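Local coordinates for protein phospholyase (PDB 5G4I) that acts as a pyridoxal-phosphate-dependent phospholyase homologous to class III transaminases, probably eliminating phosphate from ethanolamine phosphate, at residues P72-A77 with L323-Y328; Y79-T84 with N315-A320; V140-F145 with V214-P219; L154-T159 with G168-A173. All coordinates share one frame; numbering follows the deposited sequence.

Overall arrangement
The four contacts fall into two groups within a class III aminotransferase-type subunit. Contacts 1 and 2 follow one another along the same pair of helices, 72-82 and 316-331; their centres are 11 Å apart, they touch, and both reach the second subunit. Contacts 3 and 4, centres 10 Å apart, reach the same sheet through neighbouring strands 140-143 and 171-174; probable hydrogen bonds join Ser-143 O to Thr-159 OG1 and Val-140 N to His-170 O (2.9 Å). The nearest atoms of contacts 1 and 3 are about 17 Å apart. The side chains of Leu-216 and Ile-157 are about 7 and 9 Å from a bound pyridoxal phosphate; that of Pro-316 is about 14 Å from a bound cofactor.

Contact 1: P72-A77 with L323-Y328; sequences PAVADA and LAVLRY
Ala-324 sits opposite Val-74 and Ala-77 in an antiparallel helix pair of the class III aminotransferase fold, where helices 72-82 and 316-331 pack with their short segments inclined at 150° and axes 9.0 Å apart. Small residues line the crossing: CB of Ala-324 is 3.9 Å from Ala-77 CB and 4.0 Å from Val-74 CA, which lets a methyl rest directly on the opposing backbone. No hydrogen bond links the two segments; the touching side chains are apolar or, for Tyr-328, meet through a ring carbon. Beside the alanines, Val-74 CG2 meets Val-325 CG2 at 4.1 Å, and the two side chains cross obliquely. In both valines CG1 stands anti to the backbone N (chi1 179° and 170°), which leaves CG2, beside that nitrogen, as the branch facing across. At the far end Tyr-328 brings CD2 to 4.5 Å from Ala-73 CB, a looser touch. Outside the first shell, Val-67 lies against both Val-74 and Tyr-328, while Leu-323 and Leu-326 turn to helix 94-104. Helix 72-82 also reaches the dimer interface, where Asp-76 OD1 is hydrogen-bonded to Tyr-79 OH of the second subunit. The first turn of helix 72-82 is anchored by a hydrogen bond from Val-74 N to Asn-71 OD1.

Contact 2: Y79-T84 with N315-A320; sequences YQQLLT and NPVSSA
Asn-315 O, just ahead of the Pro-316 that meets Gln-81, is gripped twice by one residue: Ser-319 N lies 3.0 Å from Asn-315 O, and Ser-319 OG reaches the same oxygen at 2.9 Å from above the carbonyl plane. Asn-315 is also the N-cap of helix 316-331, its OD1 accepting from Ser-318 N at 2.8 Å in an almost straight bond (173°). Across the contact Gln-81 does most of the touching. Its CG is anti to the backbone N (chi1 -167°), then the chain bends at chi2 and lays the amide against the proline, with NE2 3.5 Å from Pro-316 CB. Gln-81 CG rests 3.7 Å from Val-317 CG2, which Leu-82 CD2 also meets at 3.8 Å, the Leu-82 and Val-317 side chains crossing at about a right angle. The amide is held by Arg-95 NH1, hydrogen-bonded to OE1, and by Val-85 O, hydrogen-bonded to NE2. Replacing Gln-81 with an alanine would probably leave Arg-95 NH1 and Val-85 O without this mate and open a gap beside Pro-316. Helix 316-331 packs on helix 94-104 through Ser-319 and Ala-320, while Leu-82 of helix 72-82 packs on Ile-78 of the second subunit.

Contact 3: V140-F145 with V214-P219; sequences VLVSDF and VFLFDP
Val-140 holds CG1 anti to its backbone nitrogen (chi1 174°), while in Val-214 a chi1 of -59° turns CG1 anti to the carbonyl carbon and so puts CG2 between N and C, and the result is that Val-214 CG2 faces both methyls of Val-140. The separation is 4.1 Å from Val-214 CG2 to Val-140 CG1, and the two side chains lie side by side, pointing the same way. On the other face of the sheet Phe-215 CD1 lies 4.0 Å from Leu-141 CB. The backbone supplies the polar part. Leu-141 N donates to Val-214 O at 3.0 Å within the carbonyl plane, and Leu-216 N donates to Leu-141 O at 3.1 Å, nearly along the C=O axis; the same oxygen receives a CA-H...O contact from Phe-215 CA at 3.5 Å. Beyond this the strands part, and a water replaces a direct bond: it accepts from Ser-143 N at 3.0 Å and donates to Leu-216 O at 2.8 Å, satisfying both buried groups. Where strand 140-143 ends, Ser-143 OG takes the amide of Phe-145 in an ST turn. Leu-141 and Phe-215 pack against helix 233-243, whereas Val-214 and Leu-216 meet helix 120-135. Leu-216 also touches His-148 of the cofactor pocket. The two strands belong to a mixed seven-stranded sheet in which 247-251, 214-217, 140-143 and 171-174 run parallel, as in the large domain of fold-type I pyridoxal phosphate enzymes.

Contact 4: L154-T159 with G168-A173; sequences LAEITT and GAHVRA
In the beta-alpha-beta unit of strand 140-143, helix 152-155 and strand 171-174, the chain leaving the helix meets the entry to the last strand, and Glu-156 is hydrogen-bonded to Gly-168. Gly-168 N donates to Glu-156 O at 2.9 Å, lying in the carbonyl plane with an angle of 167° at the hydrogen. Both partners belong to type I turns, Ala-155 to Thr-158 and Gly-168 to Val-171. The same carbonyl oxygen also has a methyl nearby, Val-171 CG2 at 3.6 Å. That methyl does further work: it meets Ile-157 CG2 at 3.7 Å, the two side chains crossing at about a right angle, and it lies over the centre of the His-170 ring, 3.7 Å above its plane. The ring is swung round by chi1 of 61° until its CE1 comes within 3.7 Å of Glu-156 OE1, with carboxylate and ring planes 75° apart. Farther along, Thr-159 CG2 touches Ala-173 CB at 4.1 Å, while Thr-159 OG1 is hydrogen-bonded to Ser-143 O and Ser-146 N, tying the loop back to the first strand. Ile-157 packs on Val-140 and Val-142 of that strand. Glu-156 OE1 remains 4.2 Å from His-170 NE2, too distant to count as a salt bridge; were His-170 protonated, the carboxylate of Glu-156 would probably stabilise that charge weakly through space rather than by a direct bond.

Contact 1: P72-A77 with L323-Y328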
loop_
_atom_site.group_PDB
_atom_site.type_symbol
_atom_site.label_atom_id
_atom_site.label_comp_id
_atom_site.label_asym_id
_atom_site.label_seq_id
_atom_site.Cartn_x
_atom_site.Cartn_y
_atom_site.Cartn_z
ATOM N N PRO A 72 -24.997 -1.127 1.960
ATOM C CA PRO A 72 -25.176 -2.579 1.947
ATOM C C PRO A 72 -24.865 -3.285 0.665
ATOM O O PRO A 72 -24.523 -4.504 0.695
ATOM C CB PRO A 72 -26.658 -2.767 2.385
ATOM C CG PRO A 72 -27.324 -1.471 1.997
ATOM C CD PRO A 72 -26.266 -0.382 2.153
ATOM N N ALA A 73 -24.976 -2.611 -0.463
ATOM C CA ALA A 73 -24.533 -3.233 -1.716
ATOM C C ALA A 73 -23.037 -3.497 -1.741
ATOM O O ALA A 73 -22.553 -4.564 -2.264
ATOM C CB ALA A 73 -24.862 -2.346 -2.885
ATOM N N VAL A 74 -22.235 -2.558 -1.209
ATOM C CA VAL A 74 -20.801 -2.820 -1.122
ATOM C C VAL A 74 -20.453 -3.957 -0.145
ATOM O O VAL A 74 -19.688 -4.856 -0.443
ATOM C CB VAL A 74 -19.993 -1.506 -0.744
ATOM C CG1 VAL A 74 -18.506 -1.797 -0.627
ATOM C CG2 VAL A 74 -20.214 -0.421 -1.792
ATOM N N ALA A 75 -21.116 -3.962 1.006
ATOM C CA ALA A 75 -20.873 -4.994 1.996
ATOM C C ALA A 75 -21.227 -6.399 1.441
ATOM O O ALA A 75 -20.453 -7.354 1.609
ATOM C CB ALA A 75 -21.707 -4.747 3.248
ATOM N N ASP A 76 -22.389 -6.505 0.768
ATOM C CA ASP A 76 -22.835 -7.782 0.193
ATOM C C ASP A 76 -21.862 -8.267 -0.882
ATOM O O ASP A 76 -21.514 -9.484 -0.990
ATOM C CB ASP A 76 -24.259 -7.641 -0.382
ATOM C CG ASP A 76 -25.281 -7.529 0.689
ATOM O OD1 ASP A 76 -25.069 -7.792 1.889
ATOM O OD2 ASP A 76 -26.399 -7.165 0.345
ATOM N N ALA A 77 -21.378 -7.350 -1.762
ATOM C CA ALA A 77 -20.476 -7.760 -2.831
ATOM C C ALA A 77 -19.156 -8.319 -2.264
ATOM O O ALA A 77 -18.610 -9.362 -2.748
ATOM C CB ALA A 77 -20.172 -6.590 -3.783
ATOM N N LEU A 323 -16.052 -2.563 -8.074
ATOM C CA LEU A 323 -17.173 -2.665 -9.035
ATOM C C LEU A 323 -18.475 -2.186 -8.361
ATOM O O LEU A 323 -19.287 -1.489 -8.998
ATOM C CB LEU A 323 -17.294 -4.122 -9.504
ATOM C CG LEU A 323 -16.468 -4.604 -10.659
ATOM C CD1 LEU A 323 -16.446 -6.172 -10.608
ATOM C CD2 LEU A 323 -17.107 -4.017 -11.979
ATOM N N ALA A 324 -18.686 -2.562 -7.085
ATOM C CA ALA A 324 -19.923 -2.118 -6.380
ATOM C C ALA A 324 -20.029 -0.645 -6.153
ATOM O O ALA A 324 -21.141 -0.033 -6.251
ATOM C CB ALA A 324 -20.066 -2.891 -5.079
ATOM N N VAL A 325 -18.887 0.013 -5.935
ATOM C CA VAL A 325 -18.858 1.497 -5.825
ATOM C C VAL A 325 -19.288 2.152 -7.144
ATOM O O VAL A 325 -20.144 3.078 -7.155
ATOM C CB VAL A 325 -17.490 2.041 -5.332
ATOM C CG1 VAL A 325 -17.398 3.564 -5.462
ATOM C CG2 VAL A 325 -17.322 1.596 -3.871
ATOM N N LEU A 326 -18.675 1.698 -8.278
ATOM C CA LEU A 326 -19.039 2.271 -9.554
ATOM C C LEU A 326 -20.480 1.981 -9.946
ATOM O O LEU A 326 -21.199 2.880 -10.422
ATOM C CB LEU A 326 -18.099 1.764 -10.668
ATOM C CG LEU A 326 -16.653 2.287 -10.743
ATOM C CD1 LEU A 326 -15.829 1.519 -11.819
ATOM C CD2 LEU A 326 -16.617 3.787 -10.942
ATOM N N ARG A 327 -20.941 0.748 -9.678
ATOM C CA ARG A 327 -22.329 0.386 -10.023
ATOM C C ARG A 327 -23.326 1.279 -9.231
ATOM O O ARG A 327 -24.342 1.753 -9.757
ATOM C CB ARG A 327 -22.621 -1.098 -9.822
ATOM C CG ARG A 327 -24.109 -1.355 -10.064
ATOM N N TYR A 328 -23.096 1.457 -7.911
ATOM C CA TYR A 328 -23.966 2.254 -7.094
ATOM C C TYR A 328 -23.997 3.690 -7.468
ATOM O O TYR A 328 -25.082 4.331 -7.644
ATOM C CB TYR A 328 -23.654 2.082 -5.568
ATOM C CG TYR A 328 -24.667 2.677 -4.660
ATOM C CD1 TYR A 328 -24.619 4.036 -4.262
ATOM C CD2 TYR A 328 -25.686 1.854 -4.125
ATOM C CE1 TYR A 328 -25.607 4.557 -3.446
ATOM C CE2 TYR A 328 -26.668 2.404 -3.311
ATOM C CZ TYR A 328 -26.593 3.731 -2.987
ATOM O OH TYR A 328 -27.568 4.340 -2.127
#

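Contact 2: Y79-T84 with N315-A320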
loop_
_atom_site.group_PDB
_atom_site.type_symbol
_atom_site.label_atom_id
_atom_site.label_comp_id
_atom_site.label_asym_id
_atom_site.label_seq_id
_atom_site.Cartn_x
_atom_site.Cartn_y
_atom_site.Cartn_z
ATOM N N TYR A 79 -18.609 -9.618 0.855
ATOM C CA TYR A 79 -18.873 -10.869 1.577
ATOM C C TYR A 79 -19.111 -12.059 0.621
ATOM O O TYR A 79 -18.526 -13.169 0.795
ATOM C CB TYR A 79 -20.109 -10.684 2.469
ATOM C CG TYR A 79 -20.432 -11.922 3.326
ATOM C CD1 TYR A 79 -19.565 -12.385 4.303
ATOM C CD2 TYR A 79 -21.627 -12.572 3.155
ATOM C CE1 TYR A 79 -19.869 -13.459 5.149
ATOM C CE2 TYR A 79 -21.920 -13.701 3.905
ATOM C CZ TYR A 79 -21.040 -14.114 4.894
ATOM O OH TYR A 79 -21.303 -15.247 5.725
ATOM N N GLN A 80 -19.935 -11.864 -0.439
ATOM C CA GLN A 80 -20.176 -12.960 -1.410
ATOM C C GLN A 80 -18.874 -13.421 -2.050
ATOM O O GLN A 80 -18.637 -14.646 -2.191
ATOM C CB GLN A 80 -21.238 -12.605 -2.459
ATOM C CG GLN A 80 -22.596 -12.450 -1.762
ATOM C CD GLN A 80 -23.711 -11.744 -2.491
ATOM O OE1 GLN A 80 -23.760 -11.806 -3.664
ATOM N NE2 GLN A 80 -24.689 -11.192 -1.746
ATOM N N GLN A 81 -17.967 -12.487 -2.400
ATOM C CA GLN A 81 -16.668 -12.916 -2.936
ATOM C C GLN A 81 -15.800 -13.589 -1.900
ATOM O O GLN A 81 -15.067 -14.541 -2.248
ATOM C CB GLN A 81 -15.959 -11.781 -3.652
ATOM C CG GLN A 81 -14.759 -12.206 -4.491
ATOM C CD GLN A 81 -15.109 -13.116 -5.692
ATOM O OE1 GLN A 81 -16.057 -12.809 -6.482
ATOM N NE2 GLN A 81 -14.342 -14.172 -5.878
ATOM N N LEU A 82 -15.861 -13.154 -0.641
ATOM C CA LEU A 82 -15.108 -13.801 0.403
ATOM C C LEU A 82 -15.541 -15.287 0.681
ATOM O O LEU A 82 -14.756 -16.031 1.245
ATOM C CB LEU A 82 -15.188 -13.025 1.738
ATOM C CG LEU A 82 -14.322 -11.744 1.763
ATOM C CD1 LEU A 82 -14.767 -10.780 2.904
ATOM C CD2 LEU A 82 -12.820 -12.063 1.983
ATOM N N LEU A 83 -16.791 -15.588 0.316
ATOM C CA LEU A 83 -17.299 -17.040 0.385
ATOM C C LEU A 83 -16.915 -17.808 -0.822
ATOM O O LEU A 83 -17.215 -19.020 -0.894
ATOM C CB LEU A 83 -18.813 -17.058 0.596
ATOM C CG LEU A 83 -19.280 -16.520 1.914
ATOM C CD1 LEU A 83 -20.825 -16.493 2.007
ATOM C CD2 LEU A 83 -18.705 -17.248 3.109
ATOM N N THR A 84 -16.255 -17.208 -1.799
ATOM C CA THR A 84 -15.950 -17.828 -3.108
ATOM C C THR A 84 -14.468 -18.103 -3.270
ATOM O O THR A 84 -14.002 -19.264 -3.128
ATOM C CB THR A 84 -16.540 -16.946 -4.238
ATOM O OG1 THR A 84 -17.961 -16.715 -4.020
ATOM C CG2 THR A 84 -16.374 -17.587 -5.614
ATOM N N ASN A 315 -6.805 -8.390 -6.358
ATOM C CA ASN A 315 -7.452 -9.594 -5.863
ATOM C C ASN A 315 -8.982 -9.502 -6.110
ATOM O O ASN A 315 -9.533 -8.412 -6.301
ATOM C CB ASN A 315 -7.089 -9.813 -4.363
ATOM C CG ASN A 315 -7.814 -8.852 -3.394
ATOM O OD1 ASN A 315 -9.020 -8.927 -3.180
ATOM N ND2 ASN A 315 -7.072 -7.928 -2.803
ATOM N N PRO A 316 -9.731 -10.656 -6.126
ATOM C CA PRO A 316 -11.098 -10.629 -6.482
ATOM C C PRO A 316 -12.031 -9.821 -5.518
ATOM O O PRO A 316 -13.055 -9.298 -5.943
ATOM C CB PRO A 316 -11.515 -12.139 -6.436
ATOM C CG PRO A 316 -10.234 -12.889 -6.615
ATOM C CD PRO A 316 -9.199 -12.032 -5.975
ATOM N N VAL A 317 -11.669 -9.804 -4.205
ATOM C CA VAL A 317 -12.473 -9.103 -3.205
ATOM C C VAL A 317 -12.369 -7.539 -3.321
ATOM O O VAL A 317 -13.364 -6.808 -3.372
ATOM C CB VAL A 317 -12.160 -9.610 -1.789
ATOM C CG1 VAL A 317 -12.858 -8.748 -0.761
ATOM C CG2 VAL A 317 -12.604 -11.052 -1.680
ATOM N N SER A 318 -11.122 -7.043 -3.479
ATOM C CA SER A 318 -10.895 -5.647 -3.849
ATOM C C SER A 318 -11.621 -5.266 -5.157
ATOM O O SER A 318 -12.252 -4.198 -5.214
ATOM C CB SER A 318 -9.381 -5.373 -4.002
ATOM O OG SER A 318 -8.717 -5.440 -2.733
ATOM N N SER A 319 -11.548 -6.148 -6.151
ATOM C CA SER A 319 -12.237 -5.898 -7.437
ATOM C C SER A 319 -13.747 -5.828 -7.232
ATOM O O SER A 319 -14.418 -4.962 -7.837
ATOM C CB SER A 319 -11.843 -6.976 -8.435
ATOM O OG SER A 319 -10.412 -7.012 -8.673
ATOM N N ALA A 320 -14.320 -6.739 -6.436
ATOM C CA ALA A 320 -15.784 -6.731 -6.117
ATOM C C ALA A 320 -16.180 -5.409 -5.449
ATOM O O ALA A 320 -17.232 -4.802 -5.748
ATOM C CB ALA A 320 -16.166 -7.969 -5.294
#

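Contact 3: V140-F145 with V214-P219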
loop_
_atom_site.group_PDB
_atom_site.type_symbol
_atom_site.label_atom_id
_atom_site.label_comp_id
_atom_site.label_asym_id
_atom_site.label_seq_id
_atom_site.Cartn_x
_atom_site.Cartn_y
_atom_site.Cartn_z
ATOM N N VAL A 140 11.236 16.963 -10.462
ATOM C CA VAL A 140 9.805 17.001 -10.123
ATOM C C VAL A 140 9.336 18.421 -9.921
ATOM O O VAL A 140 9.907 19.189 -9.093
ATOM C CB VAL A 140 9.534 16.137 -8.869
ATOM C CG1 VAL A 140 8.058 16.273 -8.409
ATOM C CG2 VAL A 140 9.905 14.696 -9.092
ATOM N N LEU A 141 8.237 18.834 -10.583
ATOM C CA LEU A 141 7.517 20.086 -10.312
ATOM C C LEU A 141 6.250 19.776 -9.511
ATOM O O LEU A 141 5.447 18.931 -9.961
ATOM C CB LEU A 141 7.130 20.754 -11.653
ATOM C CG LEU A 141 8.283 21.222 -12.565
ATOM C CD1 LEU A 141 7.704 21.716 -13.884
ATOM C CD2 LEU A 141 9.134 22.290 -11.982
ATOM N N VAL A 142 6.122 20.406 -8.359
ATOM C CA VAL A 142 4.954 20.274 -7.503
ATOM C C VAL A 142 4.518 21.656 -7.032
ATOM O O VAL A 142 5.306 22.653 -7.129
ATOM C CB VAL A 142 5.149 19.411 -6.234
ATOM C CG1 VAL A 142 5.084 17.930 -6.555
ATOM C CG2 VAL A 142 6.421 19.831 -5.459
ATOM N N SER A 143 3.314 21.844 -6.422
ATOM C CA SER A 143 3.011 23.104 -5.782
ATOM C C SER A 143 3.796 23.291 -4.464
ATOM O O SER A 143 4.234 22.299 -3.855
ATOM C CB SER A 143 1.495 23.199 -5.444
ATOM O OG SER A 143 1.250 22.855 -4.131
ATOM N N ASP A 144 3.921 24.554 -4.049
ATOM C CA ASP A 144 4.551 24.920 -2.781
ATOM C C ASP A 144 3.708 24.707 -1.549
ATOM O O ASP A 144 4.203 25.012 -0.450
ATOM C CB ASP A 144 5.096 26.341 -2.821
ATOM C CG ASP A 144 4.055 27.395 -2.809
ATOM O OD1 ASP A 144 2.828 27.185 -2.721
ATOM O OD2 ASP A 144 4.519 28.591 -3.025
ATOM N N PHE A 145 2.532 24.052 -1.631
ATOM C CA PHE A 145 1.819 23.633 -0.405
ATOM C C PHE A 145 0.948 22.396 -0.764
ATOM O O PHE A 145 -0.287 22.469 -0.816
ATOM C CB PHE A 145 1.043 24.797 0.251
ATOM C CG PHE A 145 0.845 24.592 1.745
ATOM C CD1 PHE A 145 1.895 24.817 2.580
ATOM C CD2 PHE A 145 -0.336 24.073 2.219
ATOM C CE1 PHE A 145 1.762 24.588 3.972
ATOM C CE2 PHE A 145 -0.463 23.910 3.657
ATOM C CZ PHE A 145 0.572 24.139 4.411
ATOM N N VAL A 214 8.488 14.949 -14.300
ATOM C CA VAL A 214 7.022 15.106 -14.137
ATOM C C VAL A 214 6.632 16.497 -13.626
ATOM O O VAL A 214 7.392 17.153 -12.866
ATOM C CB VAL A 214 6.410 14.105 -13.143
ATOM C CG1 VAL A 214 6.637 12.670 -13.541
ATOM C CG2 VAL A 214 6.815 14.290 -11.780
ATOM N N PHE A 215 5.372 16.875 -13.920
ATOM C CA PHE A 215 4.546 17.811 -13.113
ATOM C C PHE A 215 3.424 16.968 -12.489
ATOM O O PHE A 215 2.718 16.261 -13.237
ATOM C CB PHE A 215 3.954 18.935 -14.042
ATOM C CG PHE A 215 2.893 19.795 -13.423
ATOM C CD1 PHE A 215 3.160 20.540 -12.319
ATOM C CD2 PHE A 215 1.611 19.917 -14.031
ATOM C CE1 PHE A 215 2.203 21.434 -11.765
ATOM C CE2 PHE A 215 0.681 20.746 -13.459
ATOM C CZ PHE A 215 0.946 21.517 -12.351
ATOM N N LEU A 216 3.288 17.053 -11.188
ATOM C CA LEU A 216 2.334 16.240 -10.420
ATOM C C LEU A 216 1.431 17.230 -9.672
ATOM O O LEU A 216 1.907 18.187 -9.005
ATOM C CB LEU A 216 3.111 15.407 -9.357
ATOM C CG LEU A 216 2.330 14.666 -8.296
ATOM C CD1 LEU A 216 1.327 13.682 -8.865
ATOM C CD2 LEU A 216 3.296 13.967 -7.321
ATOM N N PHE A 217 0.087 17.076 -9.755
ATOM C CA PHE A 217 -0.853 18.087 -9.188
ATOM C C PHE A 217 -2.181 17.441 -8.844
ATOM O O PHE A 217 -2.663 16.525 -9.534
ATOM C CB PHE A 217 -1.067 19.299 -10.150
ATOM C CG PHE A 217 -1.932 19.003 -11.369
ATOM C CD1 PHE A 217 -1.480 18.197 -12.412
ATOM C CD2 PHE A 217 -3.217 19.546 -11.494
ATOM C CE1 PHE A 217 -2.290 17.966 -13.540
ATOM C CE2 PHE A 217 -4.022 19.331 -12.623
ATOM C CZ PHE A 217 -3.556 18.541 -13.640
ATOM N N ASP A 218 -2.807 18.004 -7.769
ATOM C CA ASP A 218 -4.242 17.819 -7.463
ATOM C C ASP A 218 -5.053 18.837 -8.202
ATOM O O ASP A 218 -4.895 20.060 -7.928
ATOM C CB ASP A 218 -4.449 17.967 -5.937
ATOM C CG ASP A 218 -5.884 18.195 -5.477
ATOM O OD1 ASP A 218 -6.834 17.897 -6.242
ATOM O OD2 ASP A 218 -6.025 18.700 -4.299
ATOM N N PRO A 219 -5.919 18.452 -9.142
ATOM C CA PRO A 219 -6.704 19.496 -9.935
ATOM C C PRO A 219 -7.515 20.507 -9.124
ATOM O O PRO A 219 -7.716 21.637 -9.552
ATOM C CB PRO A 219 -7.673 18.607 -10.776
ATOM C CG PRO A 219 -6.907 17.355 -11.011
ATOM C CD PRO A 219 -6.153 17.082 -9.695
HETATM O O HOH W 1 1.534 19.449 -6.518
#

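Contact 4: L154-T159 with G168-A173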
loop_
_atom_site.group_PDB
_atom_site.type_symbol
_atom_site.label_atom_id
_atom_site.label_comp_id
_atom_site.label_asym_id
_atom_site.label_seq_id
_atom_site.Cartn_x
_atom_site.Cartn_y
_atom_site.Cartn_z
ATOM N N LEU A 154 8.102 10.233 -2.024
ATOM C CA LEU A 154 7.080 11.264 -1.824
ATOM C C LEU A 154 7.431 12.273 -0.700
ATOM O O LEU A 154 7.159 13.467 -0.800
ATOM C CB LEU A 154 5.715 10.605 -1.650
ATOM C CG LEU A 154 5.180 9.869 -2.898
ATOM C CD1 LEU A 154 3.966 8.964 -2.540
ATOM C CD2 LEU A 154 4.815 10.767 -4.052
ATOM N N ALA A 155 8.030 11.791 0.392
ATOM C CA ALA A 155 8.497 12.699 1.412
ATOM C C ALA A 155 9.484 13.728 0.905
ATOM O O ALA A 155 9.366 14.895 1.287
ATOM C CB ALA A 155 9.153 11.886 2.546
ATOM N N GLU A 156 10.356 13.297 -0.012
ATOM C CA GLU A 156 11.348 14.214 -0.598
ATOM C C GLU A 156 10.744 15.338 -1.423
ATOM O O GLU A 156 11.495 16.311 -1.757
ATOM C CB GLU A 156 12.376 13.414 -1.425
ATOM C CG GLU A 156 13.277 12.484 -0.571
ATOM C CD GLU A 156 14.179 11.581 -1.391
ATOM O OE1 GLU A 156 14.045 11.517 -2.623
ATOM O OE2 GLU A 156 14.932 10.782 -0.799
ATOM N N ILE A 157 9.467 15.211 -1.850
ATOM C CA ILE A 157 8.830 16.266 -2.676
ATOM C C ILE A 157 7.761 17.016 -1.893
ATOM O O ILE A 157 7.108 17.901 -2.426
ATOM C CB ILE A 157 8.266 15.689 -4.008
ATOM C CG1 ILE A 157 6.922 14.947 -3.804
ATOM C CG2 ILE A 157 9.275 14.839 -4.721
ATOM C CD1 ILE A 157 6.278 14.383 -5.056
ATOM N N THR A 158 7.506 16.645 -0.598
ATOM C CA THR A 158 6.404 17.176 0.197
ATOM C C THR A 158 6.640 18.620 0.690
ATOM O O THR A 158 7.668 18.892 1.325
ATOM C CB THR A 158 6.117 16.259 1.402
ATOM O OG1 THR A 158 5.691 14.950 0.931
ATOM C CG2 THR A 158 5.057 16.791 2.297
ATOM N N THR A 159 5.658 19.537 0.433
ATOM C CA THR A 159 5.743 20.946 0.819
ATOM C C THR A 159 4.617 21.365 1.791
ATOM O O THR A 159 4.780 22.449 2.469
ATOM C CB THR A 159 5.740 21.812 -0.405
ATOM O OG1 THR A 159 4.526 21.573 -1.147
ATOM C CG2 THR A 159 6.972 21.575 -1.280
ATOM N N GLY A 168 14.017 17.684 -1.681
ATOM C CA GLY A 168 15.036 17.144 -2.575
ATOM C C GLY A 168 15.639 18.147 -3.536
ATOM O O GLY A 168 14.925 19.053 -4.017
ATOM N N ALA A 169 16.943 17.936 -3.830
ATOM C CA ALA A 169 17.533 18.861 -4.828
ATOM C C ALA A 169 16.931 18.735 -6.210
ATOM O O ALA A 169 17.044 19.691 -7.013
ATOM C CB ALA A 169 19.031 18.533 -4.942
ATOM N N HIS A 170 16.267 17.616 -6.497
ATOM C CA HIS A 170 15.611 17.375 -7.797
ATOM C C HIS A 170 14.190 18.004 -7.856
ATOM O O HIS A 170 13.465 17.725 -8.855
ATOM C CB HIS A 170 15.545 15.871 -8.111
ATOM C CG HIS A 170 14.739 15.086 -7.084
ATOM N ND1 HIS A 170 15.199 14.876 -5.775
ATOM C CD2 HIS A 170 13.545 14.478 -7.179
ATOM C CE1 HIS A 170 14.250 14.201 -5.108
ATOM N NE2 HIS A 170 13.266 13.923 -5.943
ATOM N N VAL A 171 13.797 18.784 -6.868
ATOM C CA VAL A 171 12.380 19.267 -6.762
ATOM C C VAL A 171 12.417 20.794 -6.937
ATOM O O VAL A 171 13.247 21.485 -6.286
ATOM C CB VAL A 171 11.734 18.834 -5.407
ATOM C CG1 VAL A 171 10.256 19.248 -5.353
ATOM C CG2 VAL A 171 11.966 17.359 -5.203
ATOM N N ARG A 172 11.406 21.340 -7.649
ATOM C CA ARG A 172 11.079 22.753 -7.604
ATOM C C ARG A 172 9.626 22.941 -7.238
ATOM O O ARG A 172 8.760 22.322 -7.918
ATOM C CB ARG A 172 11.439 23.500 -8.926
ATOM C CG ARG A 172 12.940 23.470 -9.293
ATOM C CD ARG A 172 13.832 24.275 -8.314
ATOM N NE ARG A 172 15.236 24.217 -8.777
ATOM C CZ ARG A 172 16.046 23.217 -8.501
ATOM N NH1 ARG A 172 15.689 22.139 -7.818
ATOM N NH2 ARG A 172 17.272 23.105 -9.107
ATOM N N ALA A 173 9.369 23.772 -6.194
ATOM C CA ALA A 173 8.009 24.094 -5.753
ATOM C C ALA A 173 7.472 25.354 -6.414
ATOM O O ALA A 173 8.197 26.405 -6.498
ATOM C CB ALA A 173 8.040 24.238 -4.276
#